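Local coordinates for pyruvate kinase (Pyrobaculum aerophilum, PDB 3QTG), which catalyses the last step of glycolysis, the transfer of a phosphoryl group from phosphoenolpyruvate to ADP, yielding pyruvate and ATP, at residues A21-S26 with D43-N48. Numbering follows the deposited sequence.
Sequences ATLGPS and DGVRIN
T22 and R46 lie side by side on one face of the parallel strand pair, and the hydroxyl of T22 receives two hydrogen bonds from the edge of the guanidinium group. R46 NE reaches T22 OG1 at 2.9 Å in a fairly straight bond (159°), while R46 NH2 donates to the same T22 OG1 at 3.2 Å and more bent. The oxygen sits within the guanidinium plane, a side-on grip which, together with a salt bridge from R46 NH1 to D80, limits rotation of the group. R46 CG is anti to the backbone N (chi1 -165°), and a bend at chi3 (65°) turns the NE and NH2 edge toward T22 OG1; T22 CG2 lies alongside, 3.7 Å from R46 NH2. T22 OG1 is also hydrogen-bonded to the carbonyl of L321. A leucine in place of R46 would probably leave D80 without this salt-bridge partner and the T22 hydroxyl without either guanidinium donor.

Beneath these side chains, the backbone bonds run as a parallel ladder: A21 N to G44 O, R46 N to A21 O at 2.8 Å, and L23 N to R46 O at 3.0 Å. Where the strands diverge, a water bridges L23 O and N48 N. On the opposite face L23 lies obliquely across V45, L23 CG being 4.0 Å from V45 CB, and the helix 54-71 covers both.

The strands 18-22 and 44-48 are the first two of the eight-stranded TIM barrel, joined by a right-handed beta-alpha-beta crossover through helix 32-39. T22 and R46 face the barrel interior near its C-terminal mouth, where R46 probably binds substrate and D80 potassium, consistent with the active site of pyruvate kinases.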
ATOM      1  N   ALA A  21     -39.557  -7.593  -3.592  1.00 39.64           N
ATOM      2  CA  ALA A  21     -40.600  -7.672  -4.635  1.00 40.23           C
ATOM      3  C   ALA A  21     -41.747  -6.730  -4.334  1.00 40.90           C
ATOM      4  O   ALA A  21     -42.081  -6.519  -3.174  1.00 40.43           O
ATOM      5  CB  ALA A  21     -41.124  -9.080  -4.787  1.00 40.35           C
ATOM      6  N   THR A  22     -42.325  -6.154  -5.389  1.00 41.82           N
ATOM      7  CA  THR A  22     -43.518  -5.335  -5.266  1.00 43.57           C
ATOM      8  C   THR A  22     -44.790  -6.181  -5.357  1.00 45.08           C
ATOM      9  O   THR A  22     -44.925  -7.039  -6.226  1.00 45.23           O
ATOM     10  CB  THR A  22     -43.564  -4.233  -6.332  1.00 43.54           C
ATOM     11  OG1 THR A  22     -42.431  -3.366  -6.161  1.00 41.87           O
ATOM     12  CG2 THR A  22     -44.869  -3.419  -6.229  1.00 43.01           C
ATOM     13  N   LEU A  23     -45.722  -5.915  -4.449  1.00 46.62           N
ATOM     14  CA  LEU A  23     -46.990  -6.625  -4.424  1.00 47.61           C
ATOM     15  C   LEU A  23     -48.020  -5.880  -5.253  1.00 48.10           C
ATOM     16  O   LEU A  23     -48.128  -4.655  -5.170  1.00 48.21           O
ATOM     17  CB  LEU A  23     -47.490  -6.768  -2.989  1.00 48.46           C
ATOM     18  CG  LEU A  23     -46.627  -7.540  -1.992  1.00 48.44           C
ATOM     19  CD1 LEU A  23     -47.345  -7.537  -0.648  1.00 49.86           C
ATOM     20  CD2 LEU A  23     -46.322  -8.983  -2.451  1.00 48.06           C
ATOM     21  N   GLY A  24     -48.777  -6.627  -6.048  1.00 48.58           N
ATOM     22  CA  GLY A  24     -49.809  -6.034  -6.896  1.00 49.32           C
ATOM     23  C   GLY A  24     -50.899  -7.041  -7.188  1.00 50.24           C
ATOM     24  O   GLY A  24     -51.001  -8.047  -6.477  1.00 50.50           O
ATOM     25  N   PRO A  25     -51.717  -6.785  -8.236  1.00 50.71           N
ATOM     26  CA  PRO A  25     -52.756  -7.735  -8.643  1.00 51.79           C
ATOM     27  C   PRO A  25     -52.220  -9.125  -8.981  1.00 52.27           C
ATOM     28  O   PRO A  25     -52.888 -10.110  -8.677  1.00 52.55           O
ATOM     29  CB  PRO A  25     -53.369  -7.077  -9.883  1.00 52.34           C
ATOM     30  CG  PRO A  25     -53.097  -5.604  -9.696  1.00 51.80           C
ATOM     31  CD  PRO A  25     -51.735  -5.567  -9.074  1.00 50.30           C
ATOM     32  N   SER A  26     -51.021  -9.207  -9.571  1.00 52.10           N
ATOM     33  CA  SER A  26     -50.413 -10.502  -9.921  1.00 52.50           C
ATOM     34  C   SER A  26     -50.080 -11.364  -8.709  1.00 53.23           C
ATOM     35  O   SER A  26     -50.040 -12.593  -8.813  1.00 53.91           O
ATOM     36  CB  SER A  26     -49.155 -10.306 -10.757  1.00 51.96           C
ATOM     37  OG  SER A  26     -49.465  -9.716 -11.998  1.00 52.02           O
ATOM     38  N   ASP A  43     -36.868 -11.059   0.680  1.00 40.38           N
ATOM     39  CA  ASP A  43     -36.428 -10.594   1.991  1.00 39.91           C
ATOM     40  C   ASP A  43     -37.256  -9.410   2.440  1.00 39.79           C
ATOM     41  O   ASP A  43     -37.190  -8.996   3.598  1.00 39.92           O
ATOM     42  CB  ASP A  43     -34.936 -10.232   1.970  1.00 38.98           C
ATOM     43  CG  ASP A  43     -34.063 -11.388   1.502  1.00 39.64           C
ATOM     44  OD1 ASP A  43     -33.910 -12.391   2.234  1.00 43.74           O
ATOM     45  OD2 ASP A  43     -33.527 -11.313   0.389  1.00 40.31           O
ATOM     46  N   GLY A  44     -38.021  -8.856   1.504  1.00 40.24           N
ATOM     47  CA  GLY A  44     -38.865  -7.703   1.768  1.00 40.60           C
ATOM     48  C   GLY A  44     -39.867  -7.485   0.664  1.00 40.68           C
ATOM     49  O   GLY A  44     -39.728  -8.028  -0.427  1.00 41.08           O
ATOM     50  N   VAL A  45     -40.886  -6.687   0.948  1.00 40.97           N
ATOM     51  CA  VAL A  45     -41.952  -6.434  -0.016  1.00 41.12           C
ATOM     52  C   VAL A  45     -42.163  -4.945  -0.102  1.00 41.33           C
ATOM     53  O   VAL A  45     -41.988  -4.233   0.892  1.00 41.27           O
ATOM     54  CB  VAL A  45     -43.329  -7.156   0.325  1.00 41.51           C
ATOM     55  CG1 VAL A  45     -43.159  -8.675   0.437  1.00 41.12           C
ATOM     56  CG2 VAL A  45     -43.964  -6.582   1.578  1.00 41.43           C
ATOM     57  N   ARG A  46     -42.520  -4.485  -1.296  1.00 41.50           N
ATOM     58  CA  ARG A  46     -42.837  -3.093  -1.536  1.00 42.48           C
ATOM     59  C   ARG A  46     -44.345  -2.957  -1.857  1.00 43.03           C
ATOM     60  O   ARG A  46     -44.933  -3.814  -2.514  1.00 42.11           O
ATOM     61  CB  ARG A  46     -41.969  -2.522  -2.679  1.00 41.85           C
ATOM     62  CG  ARG A  46     -41.982  -0.974  -2.748  1.00 44.33           C
ATOM     63  CD  ARG A  46     -41.216  -0.347  -3.934  1.00 42.82           C
ATOM     64  NE  ARG A  46     -41.841  -0.685  -5.187  1.00 46.45           N
ATOM     65  CZ  ARG A  46     -42.436   0.142  -6.045  1.00 46.91           C
ATOM     66  NH1 ARG A  46     -42.516   1.457  -5.873  1.00 47.46           N
ATOM     67  NH2 ARG A  46     -42.949  -0.384  -7.127  1.00 48.18           N
ATOM     68  N   ILE A  47     -44.957  -1.886  -1.371  1.00 44.20           N
ATOM     69  CA  ILE A  47     -46.332  -1.561  -1.736  1.00 46.16           C
ATOM     70  C   ILE A  47     -46.327  -0.126  -2.228  1.00 47.12           C
ATOM     71  O   ILE A  47     -45.851   0.777  -1.530  1.00 47.30           O
ATOM     72  CB  ILE A  47     -47.342  -1.803  -0.557  1.00 47.09           C
ATOM     73  CG1 ILE A  47     -47.405  -3.302  -0.207  1.00 46.54           C
ATOM     74  CG2 ILE A  47     -48.738  -1.288  -0.912  1.00 47.28           C
ATOM     75  CD1 ILE A  47     -47.831  -3.599   1.219  1.00 48.44           C
ATOM     76  N   ASN A  48     -46.788   0.059  -3.461  1.00 48.41           N
ATOM     77  CA  ASN A  48     -46.783   1.353  -4.120  1.00 50.26           C
ATOM     78  C   ASN A  48     -48.097   2.067  -3.817  1.00 52.29           C
ATOM     79  O   ASN A  48     -49.167   1.606  -4.222  1.00 52.54           O
ATOM     80  CB  ASN A  48     -46.611   1.136  -5.622  1.00 50.30           C
ATOM     81  CG  ASN A  48     -46.386   2.424  -6.398  1.00 51.04           C
ATOM     82  OD1 ASN A  48     -46.335   3.527  -5.842  1.00 55.13           O
ATOM     83  ND2 ASN A  48     -46.245   2.283  -7.702  1.00 50.10           N
TER
HETATM   84  O   HOH W   1     -48.179  -1.973  -4.913  1.00 50.83           O